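Local coordinates for 2-C-methyl-D-erythritol 2,4-cyclodiphosphate synthase (Francisella tularensis subsp. tularensis, PDB 3RE3), which probably catalyses ring closure of a cytidine diphosphate-linked methylerythritol 2-phosphate to 2-C-methyl-D-erythritol 2,4-cyclodiphosphate, releasing CMP, a step of non-mevalonate isoprenoid biosynthesis, at residues A[95-101]-A[156-162]; A[47-51]-A[79-83]; A[104-108]-A[141-147]; A[14-18]-A[149-153]. All blocks are in the same frame, centred on the assembly; numbering follows the deposited sequence. Where two conformers were deposited one is given.

Contact 1: residues A[95-101]-A[156-162]; sequences YSISNID and VVCLLYR. With NA (sodium ion), chain F.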
loop_
_atom_site.group_PDB
_atom_site.type_symbol
_atom_site.label_atom_id
_atom_site.label_comp_id
_atom_site.label_asym_id
_atom_site.label_seq_id
_atom_site.Cartn_x
_atom_site.Cartn_y
_atom_site.Cartn_z
ATOM N N TYR A 95 4.262 -20.282 -11.910
ATOM C CA TYR A 95 3.550 -19.052 -12.145
ATOM C C TYR A 95 4.446 -18.144 -12.958
ATOM O O TYR A 95 5.672 -18.307 -12.962
ATOM C CB TYR A 95 3.147 -18.402 -10.826
ATOM C CG TYR A 95 1.777 -18.819 -10.350
ATOM C CD1 TYR A 95 1.614 -19.916 -9.503
ATOM C CD2 TYR A 95 0.647 -18.125 -10.765
ATOM C CE1 TYR A 95 0.367 -20.298 -9.077
ATOM C CE2 TYR A 95 -0.608 -18.502 -10.356
ATOM C CZ TYR A 95 -0.751 -19.589 -9.508
ATOM O OH TYR A 95 -2.017 -19.964 -9.092
ATOM N N SER A 96 3.816 -17.228 -13.686
ATOM C CA SER A 96 4.512 -16.234 -14.484
ATOM C C SER A 96 4.169 -14.835 -13.979
ATOM O O SER A 96 3.125 -14.614 -13.366
ATOM C CB SER A 96 4.091 -16.329 -15.956
ATOM O OG SER A 96 4.463 -17.558 -16.564
ATOM N N ILE A 97 5.036 -13.875 -14.251
ATOM C CA ILE A 97 4.683 -12.495 -13.970
ATOM C C ILE A 97 3.822 -11.904 -15.077
ATOM O O ILE A 97 4.226 -11.843 -16.228
ATOM C CB ILE A 97 5.933 -11.615 -13.786
ATOM C CG1 ILE A 97 6.636 -11.992 -12.488
ATOM C CG2 ILE A 97 5.558 -10.131 -13.810
ATOM C CD1 ILE A 97 8.092 -11.777 -12.550
ATOM N N SER A 98 2.638 -11.448 -14.711
ATOM C CA SER A 98 1.876 -10.603 -15.597
ATOM C C SER A 98 2.527 -9.221 -15.603
ATOM O O SER A 98 3.044 -8.775 -16.622
ATOM C CB SER A 98 0.442 -10.516 -15.115
ATOM O OG SER A 98 -0.303 -9.667 -15.956
ATOM N N ASN A 99 2.506 -8.544 -14.455
ATOM C CA ASN A 99 3.179 -7.250 -14.328
ATOM C C ASN A 99 3.530 -6.862 -12.899
ATOM O O ASN A 99 2.987 -7.400 -11.940
ATOM C CB ASN A 99 2.382 -6.133 -15.014
ATOM C CG ASN A 99 1.296 -5.548 -14.127
ATOM O OD1 ASN A 99 1.360 -4.384 -13.759
ATOM N ND2 ASN A 99 0.285 -6.344 -13.803
ATOM N N ILE A 100 4.453 -5.920 -12.765
ATOM C CA ILE A 100 4.872 -5.440 -11.459
ATOM C C ILE A 100 4.812 -3.926 -11.393
ATOM O O ILE A 100 5.287 -3.251 -12.307
ATOM C CB ILE A 100 6.306 -5.867 -11.160
ATOM C CG1 ILE A 100 6.371 -7.383 -11.026
ATOM C CG2 ILE A 100 6.801 -5.176 -9.899
ATOM C CD1 ILE A 100 7.766 -7.921 -11.034
ATOM N N ASP A 101 4.233 -3.401 -10.314
ATOM C CA ASP A 101 4.240 -1.956 -10.070
ATOM C C ASP A 101 4.972 -1.561 -8.782
ATOM O O ASP A 101 4.710 -2.108 -7.716
ATOM C CB ASP A 101 2.815 -1.405 -10.056
ATOM C CG ASP A 101 2.775 0.086 -10.351
ATOM O OD1 ASP A 101 3.830 0.645 -10.714
ATOM O OD2 ASP A 101 1.692 0.699 -10.244
ATOM N N VAL A 156 5.598 -2.458 -3.428
ATOM C CA VAL A 156 5.502 -3.204 -4.671
ATOM C C VAL A 156 4.201 -3.987 -4.687
ATOM O O VAL A 156 3.795 -4.557 -3.672
ATOM C CB VAL A 156 6.674 -4.190 -4.865
ATOM C CG1 VAL A 156 6.533 -4.925 -6.198
ATOM C CG2 VAL A 156 7.998 -3.462 -4.804
ATOM N N VAL A 157 3.542 -3.983 -5.837
ATOM C CA VAL A 157 2.477 -4.931 -6.122
ATOM C C VAL A 157 2.847 -5.728 -7.373
ATOM O O VAL A 157 3.351 -5.179 -8.359
ATOM C CB VAL A 157 1.121 -4.238 -6.335
ATOM C CG1 VAL A 157 0.548 -3.773 -5.017
ATOM C CG2 VAL A 157 1.251 -3.089 -7.339
ATOM N N CYS A 158 2.616 -7.031 -7.327
ATOM C CA CYS A 158 2.806 -7.868 -8.503
ATOM C C CYS A 158 1.531 -8.622 -8.783
ATOM O O CYS A 158 0.745 -8.880 -7.869
ATOM C CB CYS A 158 3.951 -8.861 -8.313
ATOM S SG CYS A 158 3.713 -9.917 -6.914
ATOM N N LEU A 159 1.315 -8.937 -10.059
ATOM C CA LEU A 159 0.230 -9.825 -10.484
ATOM C C LEU A 159 0.830 -11.039 -11.171
ATOM O O LEU A 159 1.576 -10.898 -12.131
ATOM C CB LEU A 159 -0.708 -9.115 -11.444
ATOM C CG LEU A 159 -2.055 -9.758 -11.730
ATOM C CD1 LEU A 159 -2.786 -10.142 -10.453
ATOM C CD2 LEU A 159 -2.906 -8.808 -12.549
ATOM N N LEU A 160 0.500 -12.227 -10.679
ATOM C CA LEU A 160 1.008 -13.480 -11.251
ATOM C C LEU A 160 -0.082 -14.287 -11.980
ATOM O O LEU A 160 -1.254 -14.219 -11.615
ATOM C CB LEU A 160 1.618 -14.333 -10.147
ATOM C CG LEU A 160 2.749 -13.693 -9.344
ATOM C CD1 LEU A 160 3.328 -14.710 -8.354
ATOM C CD2 LEU A 160 3.833 -13.166 -10.280
ATOM N N TYR A 161 0.297 -15.035 -13.015
ATOM C CA TYR A 161 -0.669 -15.890 -13.722
ATOM C C TYR A 161 -0.156 -17.299 -14.009
ATOM O O TYR A 161 1.055 -17.564 -13.962
ATOM C CB TYR A 161 -1.159 -15.234 -15.016
ATOM C CG TYR A 161 -0.148 -15.244 -16.140
ATOM C CD1 TYR A 161 -0.059 -16.321 -17.022
ATOM C CD2 TYR A 161 0.709 -14.184 -16.326
ATOM C CE1 TYR A 161 0.868 -16.330 -18.051
ATOM C CE2 TYR A 161 1.632 -14.182 -17.339
ATOM C CZ TYR A 161 1.714 -15.254 -18.201
ATOM O OH TYR A 161 2.645 -15.232 -19.215
ATOM N N ARG A 162 -1.106 -18.194 -14.290
ATOM C CA ARG A 162 -0.840 -19.591 -14.653
ATOM C C ARG A 162 -1.732 -20.005 -15.833
ATOM O O ARG A 162 -2.874 -19.536 -15.964
ATOM C CB ARG A 162 -1.078 -20.511 -13.449
ATOM C CG ARG A 162 -0.904 -22.003 -13.729
ATOM C CD ARG A 162 -1.305 -22.857 -12.521
ATOM N NE ARG A 162 -0.158 -23.210 -11.685
ATOM C CZ ARG A 162 -0.246 -23.702 -10.452
ATOM N NH1 ARG A 162 -1.436 -23.894 -9.896
ATOM N NH2 ARG A 162 0.852 -23.999 -9.765
HETATM NA NA NA F . 3.446 -2.457 -14.704
HETATM O O HOH W 1 2.208 -20.066 -15.812
#

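Contact 2: residues A[47-51]-A[79-83]; sequences IHALC and SKFFL. With POP (pyrophosphate 2-), chain E.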
loop_
_atom_site.group_PDB
_atom_site.type_symbol
_atom_site.label_atom_id
_atom_site.label_comp_id
_atom_site.label_asym_id
_atom_site.label_seq_id
_atom_site.Cartn_x
_atom_site.Cartn_y
_atom_site.Cartn_z
ATOM N N ILE A 47 14.296 -4.294 -4.239
ATOM C CA ILE A 47 14.352 -5.707 -4.535
ATOM C C ILE A 47 13.767 -6.482 -3.357
ATOM O O ILE A 47 13.187 -7.554 -3.516
ATOM C CB ILE A 47 15.776 -6.160 -4.869
ATOM C CG1 ILE A 47 16.186 -5.576 -6.220
ATOM C CG2 ILE A 47 15.873 -7.684 -4.880
ATOM C CD1 ILE A 47 17.421 -6.206 -6.816
ATOM N N HIS A 48 13.921 -5.929 -2.170
ATOM C CA HIS A 48 13.370 -6.557 -0.983
ATOM C C HIS A 48 11.835 -6.573 -1.021
ATOM O O HIS A 48 11.223 -7.636 -0.922
ATOM C CB HIS A 48 13.878 -5.851 0.277
ATOM C CG HIS A 48 13.572 -6.583 1.546
ATOM N ND1 HIS A 48 14.533 -6.868 2.488
ATOM C CD2 HIS A 48 12.407 -7.072 2.033
ATOM C CE1 HIS A 48 13.977 -7.513 3.500
ATOM N NE2 HIS A 48 12.690 -7.649 3.247
ATOM N N ALA A 49 11.215 -5.410 -1.187
ATOM C CA ALA A 49 9.766 -5.360 -1.253
ATOM C C ALA A 49 9.271 -6.225 -2.433
ATOM O O ALA A 49 8.226 -6.875 -2.362
ATOM C CB ALA A 49 9.301 -3.930 -1.399
ATOM N N LEU A 50 10.049 -6.240 -3.511
ATOM C CA LEU A 50 9.699 -6.992 -4.712
ATOM C C LEU A 50 9.675 -8.496 -4.456
ATOM O O LEU A 50 8.726 -9.161 -4.822
ATOM C CB LEU A 50 10.671 -6.667 -5.837
ATOM C CG LEU A 50 10.504 -7.461 -7.118
ATOM C CD1 LEU A 50 9.126 -7.234 -7.677
ATOM C CD2 LEU A 50 11.549 -7.034 -8.128
ATOM N N CYS A 51 10.724 -9.023 -3.829
ATOM C CA CYS A 51 10.755 -10.424 -3.424
ATOM C C CYS A 51 9.588 -10.758 -2.511
ATOM O O CYS A 51 8.926 -11.774 -2.688
ATOM C CB CYS A 51 12.059 -10.747 -2.710
ATOM S SG CYS A 51 13.508 -10.691 -3.775
ATOM N N SER A 79 21.863 -8.060 -3.904
ATOM C CA SER A 79 20.453 -8.396 -3.764
ATOM C C SER A 79 19.899 -9.027 -5.046
ATOM O O SER A 79 18.925 -9.782 -5.013
ATOM C CB SER A 79 19.646 -7.163 -3.358
ATOM O OG SER A 79 18.908 -7.407 -2.170
ATOM N N LYS A 80 20.535 -8.720 -6.171
ATOM C CA LYS A 80 20.172 -9.316 -7.442
ATOM C C LYS A 80 20.135 -10.838 -7.371
ATOM O O LYS A 80 19.338 -11.471 -8.057
ATOM C CB LYS A 80 21.148 -8.884 -8.529
ATOM C CG LYS A 80 21.086 -7.415 -8.890
ATOM C CD LYS A 80 21.998 -7.142 -10.077
ATOM C CE LYS A 80 22.395 -5.676 -10.171
ATOM N NZ LYS A 80 23.398 -5.419 -11.251
ATOM N N PHE A 81 21.020 -11.406 -6.559
ATOM C CA PHE A 81 21.082 -12.844 -6.352
ATOM C C PHE A 81 19.749 -13.370 -5.845
ATOM O O PHE A 81 19.174 -14.297 -6.418
ATOM C CB PHE A 81 22.183 -13.188 -5.345
ATOM C CG PHE A 81 22.072 -14.573 -4.770
ATOM C CD1 PHE A 81 22.729 -15.637 -5.364
ATOM C CD2 PHE A 81 21.315 -14.811 -3.631
ATOM C CE1 PHE A 81 22.628 -16.911 -4.841
ATOM C CE2 PHE A 81 21.210 -16.083 -3.102
ATOM C CZ PHE A 81 21.866 -17.134 -3.708
ATOM N N PHE A 82 19.268 -12.769 -4.762
ATOM C CA PHE A 82 18.016 -13.179 -4.143
ATOM C C PHE A 82 16.884 -13.125 -5.149
ATOM O O PHE A 82 16.074 -14.043 -5.253
ATOM C CB PHE A 82 17.700 -12.289 -2.950
ATOM C CG PHE A 82 18.722 -12.374 -1.872
ATOM C CD1 PHE A 82 18.605 -13.317 -0.871
ATOM C CD2 PHE A 82 19.826 -11.533 -1.874
ATOM C CE1 PHE A 82 19.559 -13.408 0.130
ATOM C CE2 PHE A 82 20.784 -11.618 -0.876
ATOM C CZ PHE A 82 20.650 -12.558 0.124
ATOM N N LEU A 83 16.851 -12.038 -5.901
ATOM C CA LEU A 83 15.866 -11.872 -6.945
ATOM C C LEU A 83 15.944 -13.038 -7.936
ATOM O O LEU A 83 14.926 -13.510 -8.450
ATOM C CB LEU A 83 16.085 -10.547 -7.654
ATOM C CG LEU A 83 14.905 -10.173 -8.512
ATOM C CD1 LEU A 83 13.645 -10.263 -7.674
ATOM C CD2 LEU A 83 15.100 -8.781 -9.067
HETATM P P1 POP E . 14.217 -3.948 6.019
HETATM O O1 POP E . 13.480 -5.214 5.644
HETATM O O2 POP E . 13.265 -3.023 6.745
HETATM O O3 POP E . 15.371 -4.296 6.927
HETATM O O POP E . 14.777 -3.229 4.682
HETATM P P2 POP E . 16.298 -3.362 4.140
HETATM O O4 POP E . 16.313 -2.937 2.692
HETATM O O5 POP E . 17.231 -2.480 4.941
HETATM O O6 POP E . 16.762 -4.799 4.218
#

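Contact 3: residues A[104-108]-A[141-147]; sequences IIAQA and ERLGFIG. With POP (pyrophosphate 2-), chain B.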
loop_
_atom_site.group_PDB
_atom_site.type_symbol
_atom_site.label_atom_id
_atom_site.label_comp_id
_atom_site.label_asym_id
_atom_site.label_seq_id
_atom_site.Cartn_x
_atom_site.Cartn_y
_atom_site.Cartn_z
ATOM N N ILE A 104 8.564 3.895 -5.077
ATOM C CA ILE A 104 9.612 4.293 -4.157
ATOM C C ILE A 104 9.230 5.586 -3.457
ATOM O O ILE A 104 8.921 6.579 -4.108
ATOM C CB ILE A 104 10.923 4.520 -4.904
ATOM C CG1 ILE A 104 11.307 3.247 -5.658
ATOM C CG2 ILE A 104 12.018 4.965 -3.940
ATOM C CD1 ILE A 104 12.466 3.429 -6.589
ATOM N N ILE A 105 9.240 5.558 -2.130
ATOM C CA ILE A 105 8.928 6.741 -1.337
ATOM C C ILE A 105 10.175 7.315 -0.675
ATOM O O ILE A 105 10.735 6.711 0.235
ATOM C CB ILE A 105 7.890 6.392 -0.262
ATOM C CG1 ILE A 105 6.746 5.604 -0.910
ATOM C CG2 ILE A 105 7.418 7.658 0.459
ATOM C CD1 ILE A 105 5.626 5.267 0.013
ATOM N N ALA A 106 10.621 8.472 -1.155
ATOM C CA ALA A 106 11.857 9.082 -0.655
ATOM C C ALA A 106 11.846 10.596 -0.761
ATOM O O ALA A 106 11.358 11.135 -1.745
ATOM C CB ALA A 106 13.026 8.542 -1.412
ATOM N N GLN A 107 12.402 11.289 0.232
ATOM C CA GLN A 107 12.590 12.729 0.088
ATOM C C GLN A 107 13.856 12.949 -0.723
ATOM O O GLN A 107 14.018 13.966 -1.403
ATOM C CB GLN A 107 12.647 13.429 1.445
ATOM C CG GLN A 107 12.385 14.918 1.366
ATOM C CD GLN A 107 10.993 15.236 0.863
ATOM O OE1 GLN A 107 10.044 14.488 1.097
ATOM N NE2 GLN A 107 10.865 16.354 0.169
ATOM N N ALA A 108 14.736 11.954 -0.658
ATOM C CA ALA A 108 15.975 11.935 -1.425
ATOM C C ALA A 108 16.700 10.612 -1.138
ATOM O O ALA A 108 16.318 9.896 -0.212
ATOM C CB ALA A 108 16.843 13.138 -1.072
ATOM N N GLU A 141 6.461 14.971 0.813
ATOM C CA GLU A 141 6.392 16.430 0.899
ATOM C C GLU A 141 6.969 16.936 2.215
ATOM O O GLU A 141 6.382 17.784 2.881
ATOM C CB GLU A 141 4.956 16.925 0.700
ATOM C CG GLU A 141 4.425 16.651 -0.694
ATOM C CD GLU A 141 3.338 17.622 -1.140
ATOM O OE1 GLU A 141 2.605 18.170 -0.283
ATOM O OE2 GLU A 141 3.216 17.833 -2.368
ATOM N N ARG A 142 8.127 16.382 2.571
ATOM C CA ARG A 142 8.873 16.725 3.790
ATOM C C ARG A 142 8.154 16.415 5.094
ATOM O O ARG A 142 8.392 17.081 6.086
ATOM C CB ARG A 142 9.330 18.197 3.795
ATOM C CG ARG A 142 9.836 18.709 2.455
ATOM C CD ARG A 142 10.639 19.974 2.589
ATOM N NE ARG A 142 11.987 19.761 2.084
ATOM C CZ ARG A 142 12.336 19.969 0.822
ATOM N NH1 ARG A 142 11.431 20.407 -0.046
ATOM N NH2 ARG A 142 13.583 19.742 0.427
ATOM N N LEU A 143 7.298 15.407 5.106
ATOM C CA LEU A 143 6.560 15.058 6.312
ATOM C C LEU A 143 6.935 13.652 6.784
ATOM O O LEU A 143 7.259 12.788 5.972
ATOM C CB LEU A 143 5.064 15.099 6.023
ATOM C CG LEU A 143 4.452 16.398 5.516
ATOM C CD1 LEU A 143 3.052 16.135 4.986
ATOM C CD2 LEU A 143 4.399 17.429 6.635
ATOM N N GLY A 144 6.873 13.411 8.089
ATOM C CA GLY A 144 7.140 12.090 8.626
ATOM C C GLY A 144 8.603 11.724 8.480
ATOM O O GLY A 144 9.407 12.535 8.020
ATOM N N PHE A 145 8.955 10.509 8.878
ATOM C CA PHE A 145 10.351 10.112 8.892
ATOM C C PHE A 145 10.997 10.203 7.512
ATOM O O PHE A 145 12.193 10.465 7.401
ATOM C CB PHE A 145 10.554 8.745 9.577
ATOM C CG PHE A 145 10.078 7.552 8.775
ATOM C CD1 PHE A 145 10.907 6.954 7.834
ATOM C CD2 PHE A 145 8.824 6.998 8.991
ATOM C CE1 PHE A 145 10.482 5.850 7.102
ATOM C CE2 PHE A 145 8.391 5.882 8.263
ATOM C CZ PHE A 145 9.227 5.314 7.324
ATOM N N ILE A 146 10.200 10.020 6.461
ATOM C CA ILE A 146 10.716 10.098 5.102
ATOM C C ILE A 146 10.948 11.549 4.692
ATOM O O ILE A 146 11.936 11.870 4.048
ATOM C CB ILE A 146 9.797 9.350 4.111
ATOM C CG1 ILE A 146 9.755 7.875 4.499
ATOM C CG2 ILE A 146 10.263 9.514 2.661
ATOM C CD1 ILE A 146 8.962 7.032 3.579
ATOM N N GLY A 147 10.033 12.422 5.084
ATOM C CA GLY A 147 10.180 13.853 4.863
ATOM C C GLY A 147 11.398 14.451 5.550
ATOM O O GLY A 147 12.023 15.369 5.031
HETATM P P1 POP B . 2.322 15.158 -4.332
HETATM O O1 POP B . 2.551 14.269 -5.534
HETATM O O2 POP B . 3.016 14.549 -3.133
HETATM O O3 POP B . 2.902 16.524 -4.608
HETATM O O POP B . 0.736 15.289 -4.047
HETATM P P2 POP B . -0.178 16.540 -4.523
HETATM O O4 POP B . -1.623 16.105 -4.471
HETATM O O5 POP B . 0.029 17.732 -3.614
HETATM O O6 POP B . 0.150 16.922 -5.948
HETATM O O HOH W 2 13.871 10.140 2.678
#

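Contact 4: residues A[14-18]-A[149-153]; sequences VHKFT and EEGIA. With POP (pyrophosphate 2-), chain E.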
loop_
_atom_site.group_PDB
_atom_site.type_symbol
_atom_site.label_atom_id
_atom_site.label_comp_id
_atom_site.label_asym_id
_atom_site.label_seq_id
_atom_site.Cartn_x
_atom_site.Cartn_y
_atom_site.Cartn_z
ATOM N N VAL A 14 11.249 -0.806 4.288
ATOM C CA VAL A 14 11.810 0.455 4.763
ATOM C C VAL A 14 13.285 0.295 5.027
ATOM O O VAL A 14 13.712 -0.709 5.577
ATOM C CB VAL A 14 11.120 0.965 6.035
ATOM C CG1 VAL A 14 11.892 2.152 6.602
ATOM C CG2 VAL A 14 9.692 1.371 5.726
ATOM N N HIS A 15 14.056 1.281 4.592
ATOM C CA HIS A 15 15.478 1.336 4.859
ATOM C C HIS A 15 15.792 2.593 5.641
ATOM O O HIS A 15 15.420 3.687 5.220
ATOM C CB HIS A 15 16.268 1.361 3.565
ATOM C CG HIS A 15 17.744 1.348 3.777
ATOM N ND1 HIS A 15 18.595 2.247 3.175
ATOM C CD2 HIS A 15 18.517 0.557 4.557
ATOM C CE1 HIS A 15 19.833 2.003 3.563
ATOM N NE2 HIS A 15 19.814 0.982 4.402
ATOM N N LYS A 16 16.456 2.432 6.785
ATOM C CA LYS A 16 16.961 3.565 7.544
ATOM C C LYS A 16 18.351 3.940 7.040
ATOM O O LYS A 16 19.244 3.094 6.974
ATOM C CB LYS A 16 16.989 3.260 9.052
ATOM C CG LYS A 16 17.891 4.201 9.871
ATOM C CD LYS A 16 17.568 4.203 11.373
ATOM C CE LYS A 16 17.849 2.855 12.041
ATOM N NZ LYS A 16 17.266 2.761 13.423
ATOM N N PHE A 17 18.521 5.204 6.664
ATOM C CA PHE A 17 19.839 5.714 6.301
ATOM C C PHE A 17 20.799 5.595 7.471
ATOM O O PHE A 17 20.444 5.891 8.622
ATOM C CB PHE A 17 19.768 7.179 5.882
ATOM C CG PHE A 17 19.039 7.416 4.593
ATOM C CD1 PHE A 17 17.939 8.252 4.554
ATOM C CD2 PHE A 17 19.460 6.808 3.414
ATOM C CE1 PHE A 17 17.256 8.476 3.364
ATOM C CE2 PHE A 17 18.796 7.030 2.232
ATOM C CZ PHE A 17 17.687 7.863 2.202
ATOM N N THR A 18 22.026 5.184 7.163
ATOM C CA THR A 18 23.082 5.065 8.162
ATOM C C THR A 18 24.148 6.145 7.976
ATOM O O THR A 18 24.896 6.122 7.004
ATOM C CB THR A 18 23.763 3.694 8.054
ATOM O OG1 THR A 18 23.788 3.290 6.677
ATOM C CG2 THR A 18 22.998 2.653 8.862
ATOM N N GLU A 149 14.000 12.845 5.934
ATOM C CA GLU A 149 15.105 12.147 5.297
ATOM C C GLU A 149 15.787 11.152 6.213
ATOM O O GLU A 149 16.993 10.956 6.127
ATOM C CB GLU A 149 16.147 13.122 4.758
ATOM C CG GLU A 149 15.626 14.136 3.769
ATOM C CD GLU A 149 16.728 14.727 2.888
ATOM O OE1 GLU A 149 17.808 14.105 2.776
ATOM O OE2 GLU A 149 16.513 15.811 2.298
ATOM N N GLU A 150 15.016 10.523 7.087
ATOM C CA GLU A 150 15.561 9.513 7.985
ATOM C C GLU A 150 15.677 8.152 7.304
ATOM O O GLU A 150 16.425 7.282 7.745
ATOM C CB GLU A 150 14.744 9.447 9.286
ATOM C CG GLU A 150 14.891 10.734 10.117
ATOM C CD GLU A 150 13.833 10.911 11.224
ATOM O OE1 GLU A 150 12.986 10.016 11.419
ATOM O OE2 GLU A 150 13.857 11.968 11.913
ATOM N N GLY A 151 14.950 7.976 6.209
ATOM C CA GLY A 151 14.943 6.706 5.509
ATOM C C GLY A 151 14.047 6.739 4.289
ATOM O O GLY A 151 13.494 7.789 3.952
ATOM N N ILE A 152 13.906 5.589 3.634
ATOM C CA ILE A 152 13.033 5.456 2.478
ATOM C C ILE A 152 12.220 4.174 2.529
ATOM O O ILE A 152 12.583 3.214 3.211
ATOM C CB ILE A 152 13.820 5.461 1.162
ATOM C CG1 ILE A 152 14.859 4.352 1.175
ATOM C CG2 ILE A 152 14.489 6.803 0.940
ATOM C CD1 ILE A 152 15.745 4.399 -0.009
ATOM N N ALA A 153 11.114 4.170 1.796
ATOM C CA ALA A 153 10.266 3.002 1.739
ATOM C C ALA A 153 9.956 2.700 0.297
ATOM O O ALA A 153 10.113 3.553 -0.576
ATOM C CB ALA A 153 8.989 3.241 2.503
HETATM P P1 POP E . 14.217 -3.948 6.019
HETATM O O1 POP E . 13.480 -5.214 5.644
HETATM O O2 POP E . 13.265 -3.023 6.745
HETATM O O3 POP E . 15.371 -4.296 6.927
HETATM O O POP E . 14.777 -3.229 4.682
HETATM P P2 POP E . 16.298 -3.362 4.140
HETATM O O4 POP E . 16.313 -2.937 2.692
HETATM O O5 POP E . 17.231 -2.480 4.941
HETATM O O6 POP E . 16.762 -4.799 4.218
#

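Contact 1: residues A[95-101]-A[156-162]
S96 and Y161 form a hydrogen-bonded antiparallel pair: S96 N donates to Y161 O at 2.8 Å, and Y161 N returns the bond to S96 O. At the other end D101 and V157 exchange the same two bonds. Between them the pairing slips by one residue. L159 O receives S98 N at 2.8 Å and, weakly, N99 N at 3.4 Å, while L159 N donates to N99 O. Y161 has CG set between backbone N and carbonyl carbon (chi1 74°), folding the ring over the neighbouring strand; S96 CB sits over one face, 3.7 Å from the ring centroid. Over one face of the Y95 ring lies R162 CB, and Y95 CE1 lies over the centre of one face of the R162 guanidinium, the two planes 31° apart. The side-chain polar atoms find partners beyond the two strands: Y95 OH bonds to S5 OG, R162 NH2 to K93 O, and S98 OG to F6 O of the second subunit. D101 OD1 forms a salt bridge with K136 NZ, and OD2 accepts H10 N of the second subunit; N99 OD1 lies 3.0 Å from a sodium ion that G56 O of that subunit also binds. I97, I100, C158 and L160 share the face turned to the helices. The arrangement is a classic beta bulge within antiparallel strands of a sheet whose other face meets neighbouring subunits of the trimer.

Contact 2: residues A[47-51]-A[79-83]
I47 holds CG2 anti to its backbone N (chi1 -70° for CG1), and L83 carries CG in the corresponding anti position (chi1 -166°), which sets the isoleucine's branch methyl against the leucine's CB and brings the leucine methyls up to L50 and C51. Here helix 45-57 lies beside helix 79-92 in the helical layer that backs the sheet of this alpha/beta half-sandwich. The two short segments run almost parallel, 14° apart, with their axes 9.9 Å from each other, and the side chains meet mainly by apolar packing. I47 CG2 reaches over the start of the second segment, 3.7 Å from S79 O and 4.0 Å from L83 CB, while I47 CD1 extends toward K80 N. The I47 and L83 side chains cross at about a right angle, as do those of L50 and L83. L83 CD1 is the shared methyl of the group: it lies 3.9 Å from L50 CD2 and again 3.9 Å from C51 SG, which approaches from the next residue of the first helix. L122 of helix 115-126 touches both I47 and L83, and on the sheet side V156 of strand 151-161 meets L50. H48 leaves the same helix on another side, beside D13 and a bound pyrophosphate, at what is probably the substrate pocket. Pyrophosphate O1 lies over one face of the imidazole, 3.2 Å from H48 CE1.

Contact 3: residues A[104-108]-A[141-147]
Q107 meets R142 and I146 where the end of strand 96-105 packs against the turn leading into the short helix 144-147, a strand-end-to-helix junction of the alpha/beta fold. Its OE1 accepts the backbone N of R142 at 3.1 Å; the bond is fairly straight at hydrogen (156°), yet the donor stands above the carbonyl plane. CG anti to the backbone N (chi1 -161°) and a bend at the next torsion turn the amide toward R142 and place NE2 over the centre of one face of the R142 guanidinium, the two planes 52° apart. Alongside, Q107 CB packs against I146 O, and water joins the two backbones by accepting from Q107 N and donating to I146 O. I146 fills the next layer: its CD1 touches I105 CG2 at 3.5 Å and its CG2 lies 3.7 Å from A106 CA. Further out, T139 OG1 accepts E141 N, probably helping to hold the turn, and E141 OE1 accepts K16 N of the second subunit. This places the loop at a subunit boundary, where E141 OE2 lies 2.6 Å from O3 of a bound pyrophosphate.

Contact 4: residues A[14-18]-A[149-153]
The F17 ring stands at right angles to the I152 side chain and leans on the opposite backbone. At its edge, near the ring plane, E149 O lies 3.3 Å from F17 CD1. G151 N and I152 CG2 approach obliquely, the methyl 3.6 Å from F17 CZ. The torsion of F17 that sets CG anti to the carbonyl carbon (chi1 -68°) swings the ring across onto this chain. The other flat group, the H15 imidazole, extends from the strand pair to a bound pyrophosphate, whose O5 comes obliquely to within 3.3 Å of H15 CD2. Residues 14-16 and 151-153, from the end of strand 6-16 and the start of strand 151-161, run antiparallel at 170°. H15 and I152 form the hydrogen-bonded pair, H15 N to I152 O at 2.8 Å and I152 N to H15 O at 2.9 Å, and F17 N adds a bond to E150 O. Around them V14 and A153, and K16 and G151, are non-hydrogen-bonded pairs; V14 CG2 meets A153 CB at 3.8 Å. The second strand is entered through a Schellman motif, with E149 at positive phi closing helix 144-147. E150 then turns its carboxylate to R148. V14 also packs on T140 of the third subunit, and K16 N donates to E141 OE1 of that same subunit.

Contacts 1 and 4 lie within the mixed four-stranded sheet, in which strand 151-161 runs between 6-16 and 96-105; contact 3 packs the turn and helix 144-147 on the end of strand 96-105, and contact 2 joins two helices backing the sheet. Contacts 1 and 4, centres 27 Å apart on opposite sides of the chain's centre, alternate along the chain. Contact 2 closes before contacts 1 and 3 open and is nested inside the loop of contact 4; it touches contact 1 through V156 and I100. Contact 3, nested within contacts 1 and 4, lies 9 Å from contact 4 between centres. Contact 3 meets the second subunit and contact 4 the third, consistent with active sites between subunits, as in this family.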